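Local atomic coordinates of intron-associated endonuclease 1 (Enterobacteria phage T4, PDB entry 1MK0), a protein that probably cuts DNA as a homing endonuclease, its catalytic domain of the GIY-YIG family serving the spread of the phage intron that encodes it. Residues A[1-13]-A[18-32]. The protein carries 1 engineered substitution. Numbering follows the deposited sequence.
Sequences MKSGIYQIKNTLN and VGSAKDFEKRWKRHF. With CIT (citric acid), chain B.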
# COMPACT_ATOMS: atom_id res chain seq x y z
N MET A 1 -3.98 -7.53 16.84
CA MET A 1 -3.69 -7.05 15.46
C MET A 1 -4.97 -6.67 14.73
O MET A 1 -6.05 -7.18 15.03
CB MET A 1 -2.99 -8.15 14.65
CG MET A 1 -1.63 -8.57 15.16
SD MET A 1 -0.87 -9.80 14.07
CE MET A 1 0.66 -10.11 14.93
N LYS A 2 -4.85 -5.75 13.77
CA LYS A 2 -5.99 -5.32 12.97
C LYS A 2 -5.59 -5.51 11.51
O LYS A 2 -4.55 -5.02 11.07
CB LYS A 2 -6.34 -3.86 13.27
CG LYS A 2 -5.20 -2.87 13.13
CD LYS A 2 -5.59 -1.52 13.74
CE LYS A 2 -6.91 -1.00 13.17
NZ LYS A 2 -7.34 0.27 13.81
N SER A 3 -6.41 -6.26 10.78
CA SER A 3 -6.12 -6.58 9.39
C SER A 3 -7.10 -6.00 8.37
O SER A 3 -8.17 -5.52 8.72
CB SER A 3 -6.09 -8.10 9.21
OG SER A 3 -7.34 -8.67 9.56
N GLY A 4 -6.71 -6.06 7.11
CA GLY A 4 -7.57 -5.56 6.06
C GLY A 4 -6.81 -4.89 4.93
O GLY A 4 -5.63 -5.16 4.70
N ILE A 5 -7.51 -4.01 4.22
CA ILE A 5 -6.95 -3.29 3.09
C ILE A 5 -6.65 -1.87 3.53
O ILE A 5 -7.42 -1.25 4.27
CB ILE A 5 -7.96 -3.25 1.92
CG1 ILE A 5 -8.49 -4.65 1.64
CG2 ILE A 5 -7.29 -2.65 0.69
CD1 ILE A 5 -7.42 -5.67 1.29
N TYR A 6 -5.53 -1.34 3.06
CA TYR A 6 -5.13 0.01 3.43
C TYR A 6 -4.60 0.78 2.22
O TYR A 6 -4.39 0.22 1.15
CB TYR A 6 -4.03 -0.05 4.49
CG TYR A 6 -2.77 -0.71 3.99
CD1 TYR A 6 -1.83 -0.00 3.23
CD2 TYR A 6 -2.53 -2.07 4.22
CE1 TYR A 6 -0.70 -0.62 2.71
CE2 TYR A 6 -1.41 -2.70 3.71
CZ TYR A 6 -0.50 -1.97 2.95
OH TYR A 6 0.59 -2.60 2.43
N GLN A 7 -4.41 2.08 2.41
CA GLN A 7 -3.85 2.92 1.37
C GLN A 7 -2.74 3.75 1.99
O GLN A 7 -2.80 4.11 3.17
CB GLN A 7 -4.91 3.86 0.76
CG GLN A 7 -5.46 4.91 1.72
CD GLN A 7 -6.38 5.91 1.05
OE1 GLN A 7 -6.99 6.75 1.71
NE2 GLN A 7 -6.49 5.83 -0.27
N ILE A 8 -1.70 4.02 1.21
CA ILE A 8 -0.58 4.86 1.63
C ILE A 8 -0.66 5.98 0.61
O ILE A 8 -0.44 5.76 -0.58
CB ILE A 8 0.77 4.13 1.52
CG1 ILE A 8 0.80 2.94 2.48
CG2 ILE A 8 1.91 5.11 1.84
CD1 ILE A 8 2.09 2.15 2.45
N LYS A 9 -1.02 7.18 1.07
CA LYS A 9 -1.19 8.31 0.17
C LYS A 9 -0.13 9.40 0.27
O LYS A 9 0.21 9.86 1.36
CB LYS A 9 -2.58 8.92 0.39
CG LYS A 9 -2.90 10.12 -0.50
CD LYS A 9 -4.37 10.51 -0.41
CE LYS A 9 -4.78 10.90 1.00
NZ LYS A 9 -6.20 11.35 1.07
N ASN A 10 0.39 9.81 -0.88
CA ASN A 10 1.39 10.86 -0.94
C ASN A 10 0.62 12.17 -0.73
O ASN A 10 -0.27 12.50 -1.51
CB ASN A 10 2.06 10.85 -2.31
CG ASN A 10 3.21 11.84 -2.41
OD1 ASN A 10 3.10 12.97 -1.96
ND2 ASN A 10 4.31 11.41 -3.01
N THR A 11 0.96 12.91 0.32
CA THR A 11 0.26 14.16 0.62
C THR A 11 0.59 15.30 -0.34
O THR A 11 -0.05 16.36 -0.29
CB THR A 11 0.54 14.63 2.06
OG1 THR A 11 1.94 14.89 2.23
CG2 THR A 11 0.11 13.56 3.06
N LEU A 12 1.57 15.09 -1.21
CA LEU A 12 1.96 16.12 -2.17
C LEU A 12 1.19 16.05 -3.48
O LEU A 12 0.97 17.07 -4.13
CB LEU A 12 3.46 16.01 -2.47
CG LEU A 12 4.43 16.09 -1.29
CD1 LEU A 12 5.86 16.01 -1.80
CD2 LEU A 12 4.22 17.38 -0.51
N ASN A 13 0.76 14.85 -3.87
CA ASN A 13 0.04 14.67 -5.13
C ASN A 13 -1.19 13.77 -5.05
O ASN A 13 -1.84 13.51 -6.06
CB ASN A 13 0.99 14.11 -6.19
CG ASN A 13 1.69 12.86 -5.72
OD1 ASN A 13 1.10 12.01 -5.07
ND2 ASN A 13 2.97 12.74 -6.07
N VAL A 18 -2.12 0.84 -2.67
CA VAL A 18 -3.12 0.01 -1.98
C VAL A 18 -2.48 -1.32 -1.59
O VAL A 18 -1.80 -1.94 -2.39
CB VAL A 18 -4.33 -0.27 -2.89
CG1 VAL A 18 -5.26 -1.28 -2.22
CG2 VAL A 18 -5.08 1.03 -3.18
N GLY A 19 -2.70 -1.74 -0.35
CA GLY A 19 -2.13 -3.01 0.08
C GLY A 19 -3.01 -3.72 1.09
O GLY A 19 -4.08 -3.24 1.43
N SER A 20 -2.55 -4.87 1.56
CA SER A 20 -3.30 -5.65 2.55
C SER A 20 -2.35 -6.01 3.69
O SER A 20 -1.15 -6.16 3.48
CB SER A 20 -3.87 -6.92 1.91
OG SER A 20 -2.84 -7.74 1.38
N ALA A 21 -2.89 -6.16 4.89
CA ALA A 21 -2.03 -6.48 6.02
C ALA A 21 -2.68 -7.34 7.09
O ALA A 21 -3.90 -7.28 7.30
CB ALA A 21 -1.52 -5.19 6.66
N LYS A 22 -1.85 -8.14 7.75
CA LYS A 22 -2.29 -8.99 8.85
C LYS A 22 -2.43 -8.02 10.02
O LYS A 22 -3.30 -8.18 10.88
CB LYS A 22 -1.25 -10.07 9.15
CG LYS A 22 -1.56 -10.93 10.37
CD LYS A 22 -2.89 -11.66 10.24
CE LYS A 22 -3.21 -12.47 11.49
NZ LYS A 22 -4.55 -13.11 11.43
N ASP A 23 -1.56 -7.01 10.05
CA ASP A 23 -1.60 -5.95 11.06
C ASP A 23 -1.17 -4.65 10.38
O ASP A 23 -0.03 -4.52 9.93
CB ASP A 23 -0.68 -6.21 12.24
CG ASP A 23 -0.76 -5.08 13.27
OD1 ASP A 23 -1.83 -4.93 13.90
OD2 ASP A 23 0.23 -4.34 13.43
N PHE A 24 -2.08 -3.69 10.33
CA PHE A 24 -1.80 -2.41 9.69
C PHE A 24 -0.56 -1.67 10.18
O PHE A 24 0.34 -1.38 9.39
CB PHE A 24 -3.01 -1.48 9.83
CG PHE A 24 -4.22 -1.93 9.08
CD1 PHE A 24 -4.19 -2.07 7.69
CD2 PHE A 24 -5.41 -2.21 9.75
CE1 PHE A 24 -5.33 -2.47 6.98
CE2 PHE A 24 -6.55 -2.62 9.06
CZ PHE A 24 -6.51 -2.75 7.67
N GLU A 25 -0.52 -1.37 11.47
CA GLU A 25 0.60 -0.62 12.04
C GLU A 25 1.97 -1.21 11.71
O GLU A 25 2.89 -0.49 11.32
CB GLU A 25 0.44 -0.53 13.56
CG GLU A 25 0.96 0.77 14.15
CD GLU A 25 0.19 1.98 13.66
OE1 GLU A 25 -1.04 2.04 13.88
OE2 GLU A 25 0.81 2.88 13.05
N LYS A 26 2.11 -2.52 11.86
CA LYS A 26 3.38 -3.17 11.59
C LYS A 26 3.70 -3.21 10.10
O LYS A 26 4.85 -3.06 9.71
CB LYS A 26 3.39 -4.58 12.18
CG LYS A 26 3.42 -4.54 13.70
CD LYS A 26 3.37 -5.92 14.32
CE LYS A 26 3.47 -5.79 15.83
NZ LYS A 26 3.35 -7.10 16.51
N ARG A 27 2.68 -3.39 9.27
CA ARG A 27 2.92 -3.43 7.83
C ARG A 27 3.42 -2.07 7.36
O ARG A 27 4.34 -2.00 6.54
CB ARG A 27 1.64 -3.79 7.06
CG ARG A 27 1.87 -3.94 5.56
CD ARG A 27 2.72 -5.17 5.28
NE ARG A 27 3.19 -5.28 3.90
CZ ARG A 27 4.29 -4.69 3.43
NH1 ARG A 27 5.05 -3.94 4.22
NH2 ARG A 27 4.66 -4.90 2.17
N TRP A 28 2.82 -1.01 7.87
CA TRP A 28 3.21 0.34 7.49
C TRP A 28 4.64 0.64 7.93
O TRP A 28 5.40 1.28 7.21
CB TRP A 28 2.25 1.37 8.08
CG TRP A 28 0.83 1.23 7.59
CD1 TRP A 28 0.43 0.67 6.41
CD2 TRP A 28 -0.36 1.70 8.24
NE1 TRP A 28 -0.94 0.75 6.29
CE2 TRP A 28 -1.45 1.37 7.39
CE3 TRP A 28 -0.61 2.35 9.45
CZ2 TRP A 28 -2.77 1.69 7.73
CZ3 TRP A 28 -1.93 2.66 9.78
CH2 TRP A 28 -2.99 2.33 8.92
N LYS A 29 4.99 0.18 9.13
CA LYS A 29 6.34 0.39 9.64
C LYS A 29 7.32 -0.31 8.72
O LYS A 29 8.39 0.22 8.41
CB LYS A 29 6.48 -0.16 11.06
CG LYS A 29 5.76 0.65 12.12
CD LYS A 29 6.10 0.16 13.51
CE LYS A 29 5.47 1.03 14.58
NZ LYS A 29 5.90 0.63 15.95
N ARG A 30 6.95 -1.51 8.27
CA ARG A 30 7.82 -2.28 7.39
C ARG A 30 8.02 -1.59 6.05
O ARG A 30 9.12 -1.63 5.48
CB ARG A 30 7.25 -3.69 7.16
CG ARG A 30 8.07 -4.52 6.19
CD ARG A 30 7.98 -6.00 6.52
NE ARG A 30 6.63 -6.53 6.39
CZ ARG A 30 6.14 -7.09 5.28
NH1 ARG A 30 6.90 -7.20 4.20
NH2 ARG A 30 4.90 -7.56 5.27
N HIS A 31 6.97 -0.96 5.53
CA HIS A 31 7.07 -0.25 4.26
C HIS A 31 8.14 0.83 4.31
O HIS A 31 8.95 0.95 3.40
CB HIS A 31 5.74 0.42 3.91
CG HIS A 31 4.78 -0.48 3.20
ND1 HIS A 31 5.06 -1.04 1.97
CD2 HIS A 31 3.54 -0.91 3.54
CE1 HIS A 31 4.02 -1.76 1.57
NE2 HIS A 31 3.09 -1.70 2.51
N PHE A 32 8.12 1.63 5.36
CA PHE A 32 9.08 2.71 5.47
C PHE A 32 10.49 2.23 5.79
O PHE A 32 11.46 2.86 5.38
CB PHE A 32 8.57 3.76 6.46
CG PHE A 32 7.29 4.41 6.01
CD1 PHE A 32 7.25 5.13 4.82
CD2 PHE A 32 6.12 4.26 6.74
CE1 PHE A 32 6.06 5.68 4.36
CE2 PHE A 32 4.92 4.81 6.29
CZ PHE A 32 4.89 5.52 5.10
C1 CIT B . 3.28 -7.14 0.04
O1 CIT B . 2.77 -7.17 1.22
O2 CIT B . 4.51 -7.46 -0.12
C2 CIT B . 2.34 -6.68 -1.11
C3 CIT B . 1.04 -5.89 -0.79
O7 CIT B . 0.06 -6.80 -0.17
C4 CIT B . 0.43 -5.26 -2.01
C5 CIT B . 0.17 -6.15 -3.16
O3 CIT B . -0.78 -6.90 -3.29
O4 CIT B . 0.98 -6.15 -4.09
C6 CIT B . 1.17 -4.81 0.32
O5 CIT B . 2.14 -4.00 0.12
O6 CIT B . 0.32 -4.93 1.23
O HOH W 1 -7.10 -11.79 10.48
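The first torsions of Y6 and H31 bring the phenol and the imidazole together. In Y6, CG lies between the backbone N and the carbonyl carbon (chi1 63°), which lays the ring across G19. In H31, CG is anti to the carbonyl carbon (chi1 -86°), and the imidazole points from the helix toward the sheet. This is the N-terminal beta hairpin of the GIY-YIG fold, strands 4-10 and 16-21, with helix 24-37 laid over one face of the sheet. G4-I5-Y6 on strand 4-10 is the GIY element, and Y17-V18-G19 on strand 16-21 is the counterpart of YIG. Y6 OH and H31 NE2 are hydrogen-bonded at 2.7 Å, the hydroxyl lying at the imidazole edge. I8 CD1 sits over one face of that imidazole, a CH-pi contact. H31 ND1 is held by H40.

The edge of W28 points at one face of the Y6 ring in a T-shaped stack, with planes at 82°. G19 CA makes a CH-pi contact with the opposite face, 3.8 Å from the ring centroid. Main-chain bonds pair Y6 with G19, joining the two elements, and G4 with A21, in antiparallel register.

F24 N donates to K2 O. The F24 ring packs on K2 and the backbone of 3-5. D23 is the N-cap: OD2 accepts from K26 N, while OD1 takes K2 N at 3.1 Å through its anti lone pair.

A citrate, probably from the crystallisation liquor, binds here, consistent with an anion-binding pocket at the catalytic surface. Y6 OH lies 2.6 Å from citrate O6, a weak hydrogen bond not settled because H31 NE2 competes for the proton. Y17 OH is also hydrogen-bonded to the citrate. S20 N donates to citrate O6 at 2.9 Å, and R27 NH2 donates to citrate O1 at 3.1 Å.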